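Local coordinates for protein putative NADH-depentdent flavin oxidoreductase (Cupriavidus metallidurans, PDB 5OCS) that acts as an ene-reductase of the Old Yellow Enzyme family, a flavoprotein that binds FMN and probably draws its reducing equivalents from NADPH, at residues 104-109 with 190-195; 205-210 with 240-245; 336-341 with 360-365. All coordinates share one frame; numbering follows the deposited sequence.

Contact 1 (104-109 with 190-195); sequences AGRKAS and SPIANH
The guanidinium of R106 lies with one face on the methyl of A193, and this apolar seat accounts for most of the meeting between 104-109 and 190-195. A193 CB sits over the centre of the flat group, 3.6 Å from R106 CZ and 3.7 Å from R106 NH2, so the methyl faces the delocalised plane and leaves the N-H directions at the rim to polar partners. I192 adds a looser touch, its CG2 branch approaching R106 NH2 obliquely at 4.4 Å. R106 reaches this far because CG stands between the backbone N and the carbonyl carbon (chi1 75°) and the chain then runs extended to NE, carrying the guanidinium straight across a 9.0 Å gap between R106 CA and A193 CA.

Polar interactions act within each segment and with neighbours rather than between the two. R106 NH1 donates to the carbonyl of V136, which helps to hold the guanidinium over A193, while P145 also packs on the side chain. The amide of Q187 spans the turn of 104-109, taking the N-H of R106 and giving to the carbonyl of A104.

Local backbone bonds shape both loops. The 3-10 turn at R106 and K107 is stabilised by K107 N to A104 O, 3.0 Å. In the other segment S190 OG accepts from I192 N at 3.1 Å with an angle of 148°, an ST turn, and N194 N reaches S190 O at 2.8 Å; with these bonds the chain curls, and the methyl of A193 points toward R106. The pairing joins the loop after the third barrel strand, 96-102, to the chain leaving helix 184-189 beyond the fourth, an arrangement of neighbouring loops at the C-terminal ends of the strands of a TIM barrel.

Contact 2 (205-210 with 240-245); sequences ENRMRF and NGWDIE
R207 and M208, consecutive on helix 204-221, both approach the six-membered side of the W242 indole at its edge, near the ring plane. R207 NH1 comes to 4.2 Å from W242 CE3, edge against edge, so this is not a cation-pi stack over the ring. M208 meets the indole further along the same side through its methylene: M208 CG lies 4.5 Å from W242 CH2, a light apolar touch.

The conformations explain the meeting. W242 holds CG anti to its backbone N (chi1 -169°), which brings the end of the indole toward helix 204-221; the ring of H186 meets it at a steep angle and its NE1 makes a weak bond to the carbonyl of S233. R207 leaves the helix with CG turned opposite its carbonyl carbon and bends only near its end (chi3 -80°), which points NH1 at the loop. There a water accepts from R207 NH1 at 3.0 Å and donates to G241 O at 3.0 Å, the one polar bridge between the segments. R207 NE and NH1 also donate to the carbonyls of G202 and L189, so the guanidinium is held by several acceptors.

R209 takes a different course on the helix surface: its NH2 donates to N206 OD1 at 2.9 Å, almost exactly in the guanidinium plane, and keeps a weak salt bridge to E205 OE2 at 3.4 Å.

D243 N-caps helix 244-256 through OD1 and the N-H of G246. W242, directly before the cap, packs on helix 204-221 just where the chain enters helix 244-256, two successive outer helices of the TIM barrel. The loop follows strand 228-233, and the W242 side chain is about 10 Å from that of R231, an FMN-binding residue of this flavoprotein.

Contact 3 (336-341 with 360-365); sequences HAAAKL and EKLFKD
L362 lies against helix 333-341 at A338 and A339, its CD1 methyl making the closest approaches. The side chain begins with CB, which stays back at 5.7 Å from A339 CB and serves as a stem. CG is placed anti to the backbone N (chi1 -179°), a torsion that drives the branch point toward the helix, to 5.0 Å from A339 CB. From there the two methyls part. CD1 noses in between two consecutive alanines: it stands 3.8 Å from A338 CB and 4.1 Å from A339 CB, and rests against the helix backbone itself, 3.6 Å from A339 N. The small alanine side chains let a leucine methyl come down to the main chain.

Helix 333-341 follows the last barrel strand and the short helix 325-329. The segment 360-365 belongs to the C-terminal extension that runs on beyond the TIM barrel, so the leucine packs this tail against the helix that precedes it in the chain. The main chain beside it is tied as well: L362 N donates to the amide oxygen of Q355, and L362 and K364 both bond to the backbone of V345. CD2, the other branch, is more distant at 4.5 Å from A339 CB, and Y329 of the second subunit packs on both A339 and L362.

The three contacts follow one another along the chain, each closing before the next opens. Contacts 1 and 2 are neighbours, their centres 13 Å apart, and they touch: P191 CD packs 3.4 Å from R207 NH1, and I192 CD1 lies 3.6 Å from G241 CA. The loop 190-195 thus sits between the loop 104-109 and the helix and loop of contact 2, so the loops after barrel strands three, four and five meet in one patch. Contact 3 stands on the opposite side of the chain's centre, its own centre about 44 and 43 Å from those of the other two, where the C-terminal tail packs beside the second subunit of the dimer.

Contact 1 (104-109 with 190-195)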
loop_
_atom_site.group_PDB
_atom_site.type_symbol
_atom_site.label_atom_id
_atom_site.label_comp_id
_atom_site.label_asym_id
_atom_site.label_seq_id
_atom_site.Cartn_x
_atom_site.Cartn_y
_atom_site.Cartn_z
ATOM N N ALA D 104 15.882 -4.101 23.093
ATOM C CA ALA D 104 16.144 -2.655 23.321
ATOM C C ALA D 104 17.072 -2.348 24.509
ATOM O O ALA D 104 17.579 -1.249 24.628
ATOM C CB ALA D 104 14.831 -1.913 23.541
ATOM N N GLY D 105 17.259 -3.310 25.395
ATOM C CA GLY D 105 18.191 -3.163 26.496
ATOM C C GLY D 105 17.669 -2.038 27.364
ATOM O O GLY D 105 16.479 -1.972 27.652
ATOM N N ARG D 106 18.556 -1.125 27.766
ATOM C CA ARG D 106 18.139 -0.007 28.593
ATOM C C ARG D 106 17.188 0.963 27.951
ATOM O O ARG D 106 16.657 1.803 28.653
ATOM C CB ARG D 106 19.339 0.773 29.149
ATOM C CG ARG D 106 20.014 1.654 28.113
ATOM C CD ARG D 106 21.376 2.065 28.620
ATOM N NE ARG D 106 22.096 2.929 27.695
ATOM C CZ ARG D 106 23.085 3.765 28.050
ATOM N NH1 ARG D 106 23.433 3.901 29.345
ATOM N NH2 ARG D 106 23.689 4.503 27.096
ATOM N N LYS D 107 17.008 0.899 26.631
ATOM C CA LYS D 107 16.081 1.773 25.930
ATOM C C LYS D 107 14.654 1.210 25.849
ATOM O O LYS D 107 13.745 1.852 25.265
ATOM C CB LYS D 107 16.604 2.033 24.533
ATOM C CG LYS D 107 17.825 2.928 24.485
ATOM C CD LYS D 107 18.166 3.119 23.006
ATOM C CE LYS D 107 18.947 4.365 22.762
ATOM N NZ LYS D 107 18.987 4.678 21.300
ATOM N N ALA D 108 14.448 0.036 26.437
ATOM C CA ALA D 108 13.129 -0.585 26.506
ATOM C C ALA D 108 12.148 0.200 27.374
ATOM O O ALA D 108 12.514 1.224 27.980
ATOM C CB ALA D 108 13.266 -2.021 26.990
ATOM N N SER D 109 10.891 -0.236 27.363
ATOM C CA SER D 109 9.861 0.314 28.222
ATOM C C SER D 109 9.704 1.804 27.956
ATOM O O SER D 109 9.705 2.630 28.896
ATOM C CB SER D 109 10.198 0.020 29.703
ATOM O OG SER D 109 9.132 0.411 30.533
ATOM N N SER D 190 29.566 -0.620 23.412
ATOM C CA SER D 190 29.982 0.760 23.711
ATOM C C SER D 190 30.474 0.957 25.122
ATOM O O SER D 190 29.732 0.695 26.087
ATOM C CB SER D 190 28.837 1.767 23.465
ATOM O OG SER D 190 29.281 3.078 23.800
ATOM N N PRO D 191 31.697 1.495 25.272
ATOM C CA PRO D 191 32.144 1.889 26.626
ATOM C C PRO D 191 31.288 2.921 27.359
ATOM O O PRO D 191 31.416 3.082 28.568
ATOM C CB PRO D 191 33.526 2.485 26.359
ATOM C CG PRO D 191 34.001 1.764 25.194
ATOM C CD PRO D 191 32.792 1.625 24.295
ATOM N N ILE D 192 30.440 3.639 26.642
ATOM C CA ILE D 192 29.508 4.580 27.252
ATOM C C ILE D 192 28.455 3.875 28.065
ATOM O O ILE D 192 28.162 4.291 29.183
ATOM C CB ILE D 192 28.908 5.485 26.167
ATOM C CG1 ILE D 192 30.025 6.413 25.676
ATOM C CG2 ILE D 192 27.687 6.279 26.660
ATOM C CD1 ILE D 192 29.734 6.944 24.309
ATOM N N ALA D 193 27.920 2.770 27.544
ATOM C CA ALA D 193 26.918 2.003 28.283
ATOM C C ALA D 193 27.496 0.829 29.058
ATOM O O ALA D 193 26.929 0.439 30.070
ATOM C CB ALA D 193 25.823 1.517 27.347
ATOM N N ASN D 194 28.634 0.290 28.615
ATOM C CA ASN D 194 29.177 -0.950 29.194
ATOM C C ASN D 194 30.339 -0.568 30.133
ATOM O O ASN D 194 31.431 -0.193 29.668
ATOM C CB ASN D 194 29.686 -1.865 28.085
ATOM C CG ASN D 194 30.189 -3.182 28.600
ATOM O OD1 ASN D 194 30.438 -3.336 29.796
ATOM N ND2 ASN D 194 30.346 -4.157 27.700
ATOM N N HIS D 195 30.061 -0.650 31.423
ATOM C CA HIS D 195 31.068 -0.459 32.463
ATOM C C HIS D 195 31.366 -1.746 33.224
ATOM O O HIS D 195 31.838 -1.694 34.382
ATOM C CB HIS D 195 30.610 0.605 33.435
ATOM C CG HIS D 195 30.443 1.946 32.807
ATOM N ND1 HIS D 195 29.678 2.933 33.373
ATOM C CD2 HIS D 195 30.932 2.461 31.648
ATOM C CE1 HIS D 195 29.676 3.991 32.580
ATOM N NE2 HIS D 195 30.431 3.734 31.530
#

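Contact 2 (205-210 with 240-245)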
loop_
_atom_site.group_PDB
_atom_site.type_symbol
_atom_site.label_atom_id
_atom_site.label_comp_id
_atom_site.label_asym_id
_atom_site.label_seq_id
_atom_site.Cartn_x
_atom_site.Cartn_y
_atom_site.Cartn_z
ATOM N N GLU D 205 37.678 -6.680 22.521
ATOM C CA GLU D 205 37.317 -8.104 22.423
ATOM C C GLU D 205 36.256 -8.481 23.434
ATOM O O GLU D 205 35.303 -9.203 23.101
ATOM C CB GLU D 205 38.562 -8.993 22.536
ATOM C CG GLU D 205 38.274 -10.464 22.315
ATOM C CD GLU D 205 39.498 -11.330 22.604
ATOM O OE1 GLU D 205 40.606 -10.919 22.186
ATOM O OE2 GLU D 205 39.339 -12.396 23.244
ATOM N N ASN D 206 36.373 -8.002 24.663
ATOM C CA ASN D 206 35.358 -8.274 25.681
ATOM C C ASN D 206 34.005 -7.652 25.356
ATOM O O ASN D 206 32.961 -8.244 25.625
ATOM C CB ASN D 206 35.786 -7.758 27.045
ATOM C CG ASN D 206 36.872 -8.612 27.691
ATOM O OD1 ASN D 206 37.379 -9.567 27.100
ATOM N ND2 ASN D 206 37.242 -8.249 28.909
ATOM N N ARG D 207 34.030 -6.453 24.798
ATOM C CA ARG D 207 32.781 -5.745 24.444
ATOM C C ARG D 207 32.048 -6.401 23.261
ATOM O O ARG D 207 30.816 -6.374 23.212
ATOM C CB ARG D 207 33.069 -4.276 24.167
ATOM C CG ARG D 207 33.375 -3.532 25.464
ATOM C CD ARG D 207 33.629 -2.058 25.264
ATOM N NE ARG D 207 34.987 -1.790 24.800
ATOM C CZ ARG D 207 35.330 -1.259 23.629
ATOM N NH1 ARG D 207 34.418 -0.959 22.706
ATOM N NH2 ARG D 207 36.624 -1.009 23.355
ATOM N N MET D 208 32.791 -7.001 22.345
ATOM C CA MET D 208 32.166 -7.681 21.198
ATOM C C MET D 208 31.698 -9.079 21.560
ATOM O O MET D 208 30.966 -9.690 20.782
ATOM C CB MET D 208 33.163 -7.783 20.054
ATOM C CG MET D 208 33.589 -6.462 19.465
ATOM S SD MET D 208 34.551 -6.570 17.954
ATOM C CE MET D 208 35.963 -7.540 18.518
ATOM N N ARG D 209 32.164 -9.609 22.688
ATOM C CA ARG D 209 31.945 -10.993 23.056
ATOM C C ARG D 209 30.463 -11.375 23.103
ATOM O O ARG D 209 30.089 -12.355 22.496
ATOM C CB ARG D 209 32.591 -11.322 24.422
ATOM C CG ARG D 209 32.662 -12.825 24.772
ATOM C CD ARG D 209 33.385 -13.094 26.102
ATOM N NE ARG D 209 34.665 -12.380 26.177
ATOM C CZ ARG D 209 35.753 -12.698 25.469
ATOM N NH1 ARG D 209 35.761 -13.743 24.648
ATOM N NH2 ARG D 209 36.854 -11.957 25.560
ATOM N N PHE D 210 29.635 -10.629 23.836
ATOM C CA PHE D 210 28.224 -11.009 23.950
ATOM C C PHE D 210 27.458 -10.806 22.638
ATOM O O PHE D 210 26.730 -11.742 22.213
ATOM C CB PHE D 210 27.550 -10.294 25.108
ATOM C CG PHE D 210 26.098 -10.686 25.321
ATOM C CD1 PHE D 210 25.741 -12.020 25.576
ATOM C CD2 PHE D 210 25.083 -9.750 25.193
ATOM C CE1 PHE D 210 24.417 -12.385 25.785
ATOM C CE2 PHE D 210 23.738 -10.110 25.411
ATOM C CZ PHE D 210 23.410 -11.429 25.705
ATOM N N ASN D 240 35.256 8.127 22.934
ATOM C CA ASN D 240 35.304 7.035 23.900
ATOM C C ASN D 240 34.034 6.190 23.915
ATOM O O ASN D 240 33.601 5.704 24.962
ATOM C CB ASN D 240 35.631 7.586 25.292
ATOM C CG ASN D 240 36.764 8.605 25.256
ATOM O OD1 ASN D 240 36.645 9.684 25.823
ATOM N ND2 ASN D 240 37.839 8.288 24.553
ATOM N N GLY D 241 33.433 6.030 22.741
ATOM C CA GLY D 241 32.304 5.121 22.591
ATOM C C GLY D 241 32.667 4.098 21.540
ATOM O O GLY D 241 33.834 3.730 21.364
ATOM N N TRP D 242 31.648 3.686 20.805
ATOM C CA TRP D 242 31.831 2.863 19.619
ATOM C C TRP D 242 32.396 3.753 18.525
ATOM O O TRP D 242 32.139 4.970 18.501
ATOM C CB TRP D 242 30.477 2.251 19.219
ATOM C CG TRP D 242 30.563 1.208 18.186
ATOM C CD1 TRP D 242 29.991 1.241 16.967
ATOM C CD2 TRP D 242 31.274 -0.049 18.265
ATOM N NE1 TRP D 242 30.286 0.094 16.275
ATOM C CE2 TRP D 242 31.083 -0.705 17.032
ATOM C CE3 TRP D 242 32.056 -0.664 19.245
ATOM C CZ2 TRP D 242 31.619 -1.951 16.756
ATOM C CZ3 TRP D 242 32.605 -1.912 18.972
ATOM C CH2 TRP D 242 32.366 -2.544 17.741
ATOM N N ASP D 243 33.228 3.172 17.678
ATOM C CA ASP D 243 33.881 3.901 16.611
ATOM C C ASP D 243 34.060 3.027 15.371
ATOM O O ASP D 243 33.736 1.820 15.370
ATOM C CB ASP D 243 35.207 4.538 17.099
ATOM C CG ASP D 243 36.210 3.515 17.605
ATOM O OD1 ASP D 243 36.049 2.302 17.348
ATOM O OD2 ASP D 243 37.166 3.927 18.301
ATOM N N ILE D 244 34.493 3.664 14.303
ATOM C CA ILE D 244 34.619 2.998 12.981
ATOM C C ILE D 244 35.635 1.848 13.061
ATOM O O ILE D 244 35.469 0.808 12.426
ATOM C CB ILE D 244 34.956 4.018 11.862
ATOM C CG1 ILE D 244 34.898 3.386 10.467
ATOM C CG2 ILE D 244 36.343 4.633 12.040
ATOM C CD1 ILE D 244 33.584 2.744 10.079
ATOM N N GLU D 245 36.673 2.015 13.885
ATOM C CA GLU D 245 37.589 0.912 14.130
ATOM C C GLU D 245 36.918 -0.313 14.765
ATOM O O GLU D 245 37.161 -1.465 14.351
ATOM C CB GLU D 245 38.746 1.371 15.009
ATOM C CG GLU D 245 39.623 2.399 14.310
ATOM C CD GLU D 245 39.183 3.843 14.498
ATOM O OE1 GLU D 245 38.112 4.134 15.097
ATOM O OE2 GLU D 245 39.947 4.741 14.058
HETATM O O HOH W 1 35.013 1.047 20.601
#

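Contact 3 (336-341 with 360-365)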
loop_
_atom_site.group_PDB
_atom_site.type_symbol
_atom_site.label_atom_id
_atom_site.label_comp_id
_atom_site.label_asym_id
_atom_site.label_seq_id
_atom_site.Cartn_x
_atom_site.Cartn_y
_atom_site.Cartn_z
ATOM N N HIS D 336 9.505 3.941 -9.339
ATOM C CA HIS D 336 9.872 5.301 -9.744
ATOM C C HIS D 336 11.350 5.383 -10.041
ATOM O O HIS D 336 11.719 6.020 -11.064
ATOM C CB HIS D 336 9.404 6.300 -8.728
ATOM C CG HIS D 336 7.932 6.262 -8.539
ATOM N ND1 HIS D 336 7.319 6.613 -7.358
ATOM C CD2 HIS D 336 6.956 5.803 -9.356
ATOM C CE1 HIS D 336 6.010 6.451 -7.484
ATOM N NE2 HIS D 336 5.765 5.969 -8.699
ATOM N N ALA D 337 12.157 4.659 -9.252
ATOM C CA ALA D 337 13.588 4.565 -9.529
ATOM C C ALA D 337 13.910 3.830 -10.844
ATOM O O ALA D 337 14.797 4.257 -11.645
ATOM C CB ALA D 337 14.362 3.957 -8.351
ATOM N N ALA D 338 13.217 2.721 -11.068
ATOM C CA ALA D 338 13.392 1.940 -12.271
ATOM C C ALA D 338 13.032 2.771 -13.497
ATOM O O ALA D 338 13.796 2.737 -14.506
ATOM C CB ALA D 338 12.549 0.675 -12.212
ATOM N N ALA D 339 11.972 3.555 -13.413
ATOM C CA ALA D 339 11.593 4.442 -14.523
ATOM C C ALA D 339 12.716 5.452 -14.804
ATOM O O ALA D 339 12.998 5.737 -15.964
ATOM C CB ALA D 339 10.303 5.175 -14.231
ATOM N N LYS D 340 13.322 6.001 -13.757
ATOM C CA LYS D 340 14.394 7.003 -13.962
ATOM C C LYS D 340 15.650 6.368 -14.529
ATOM O O LYS D 340 16.362 6.999 -15.289
ATOM C CB LYS D 340 14.754 7.730 -12.655
ATOM C CG LYS D 340 13.858 8.908 -12.226
ATOM C CD LYS D 340 13.866 9.032 -10.693
ATOM C CE LYS D 340 13.841 10.447 -10.101
ATOM N NZ LYS D 340 14.226 10.404 -8.634
ATOM N N LEU D 341 15.938 5.143 -14.152
ATOM C CA LEU D 341 17.194 4.456 -14.454
ATOM C C LEU D 341 17.105 3.460 -15.627
ATOM O O LEU D 341 18.069 2.748 -15.905
ATOM C CB LEU D 341 17.687 3.756 -13.185
ATOM C CG LEU D 341 18.061 4.714 -12.037
ATOM C CD1 LEU D 341 18.453 3.929 -10.799
ATOM C CD2 LEU D 341 19.220 5.652 -12.416
ATOM N N GLU D 360 7.165 2.568 -21.128
ATOM C CA GLU D 360 6.836 1.246 -21.665
ATOM C C GLU D 360 7.779 0.260 -21.009
ATOM O O GLU D 360 8.917 0.629 -20.690
ATOM C CB GLU D 360 7.048 1.209 -23.192
ATOM C CG GLU D 360 6.147 2.150 -23.988
ATOM C CD GLU D 360 4.660 1.897 -23.751
ATOM O OE1 GLU D 360 4.275 0.722 -23.523
ATOM O OE2 GLU D 360 3.879 2.883 -23.773
ATOM N N LYS D 361 7.306 -0.968 -20.789
ATOM C CA LYS D 361 8.145 -2.071 -20.275
ATOM C C LYS D 361 8.668 -1.888 -18.849
ATOM O O LYS D 361 9.621 -2.555 -18.476
ATOM C CB LYS D 361 9.381 -2.329 -21.167
ATOM C CG LYS D 361 9.108 -2.513 -22.645
ATOM C CD LYS D 361 8.532 -3.887 -22.929
ATOM C CE LYS D 361 8.389 -4.122 -24.426
ATOM N NZ LYS D 361 7.114 -4.835 -24.715
ATOM N N LEU D 362 8.066 -0.990 -18.073
ATOM C CA LEU D 362 8.473 -0.797 -16.666
ATOM C C LEU D 362 8.258 -2.071 -15.861
ATOM O O LEU D 362 9.086 -2.446 -14.994
ATOM C CB LEU D 362 7.720 0.384 -16.040
ATOM C CG LEU D 362 8.069 0.711 -14.581
ATOM C CD1 LEU D 362 9.540 1.106 -14.513
ATOM C CD2 LEU D 362 7.224 1.836 -14.031
ATOM N N PHE D 363 7.118 -2.709 -16.090
ATOM C CA PHE D 363 6.759 -3.864 -15.318
ATOM C C PHE D 363 7.140 -5.148 -16.044
ATOM O O PHE D 363 6.736 -5.362 -17.189
ATOM C CB PHE D 363 5.276 -3.831 -15.011
ATOM C CG PHE D 363 4.821 -2.604 -14.247
ATOM C CD1 PHE D 363 5.551 -2.095 -13.181
ATOM C CD2 PHE D 363 3.618 -2.024 -14.555
ATOM C CE1 PHE D 363 5.102 -1.010 -12.455
ATOM C CE2 PHE D 363 3.171 -0.928 -13.863
ATOM C CZ PHE D 363 3.905 -0.425 -12.804
ATOM N N LYS D 364 7.874 -6.018 -15.360
ATOM C CA LYS D 364 8.354 -7.263 -15.965
ATOM C C LYS D 364 7.202 -8.169 -16.382
ATOM O O LYS D 364 6.297 -8.444 -15.580
ATOM C CB LYS D 364 9.236 -8.034 -15.007
ATOM C CG LYS D 364 10.518 -7.345 -14.588
ATOM C CD LYS D 364 11.339 -8.219 -13.635
ATOM C CE LYS D 364 12.569 -7.486 -13.104
ATOM N NZ LYS D 364 13.464 -7.035 -14.200
ATOM N N ASP D 365 7.220 -8.584 -17.640
ATOM C CA ASP D 365 6.274 -9.567 -18.183
ATOM C C ASP D 365 4.793 -9.153 -18.150
ATOM O O ASP D 365 3.931 -10.012 -18.176
ATOM C CB ASP D 365 6.445 -10.918 -17.493
ATOM C CG ASP D 365 7.892 -11.404 -17.514
ATOM O OD1 ASP D 365 8.512 -11.452 -18.598
ATOM O OD2 ASP D 365 8.411 -11.711 -16.439
#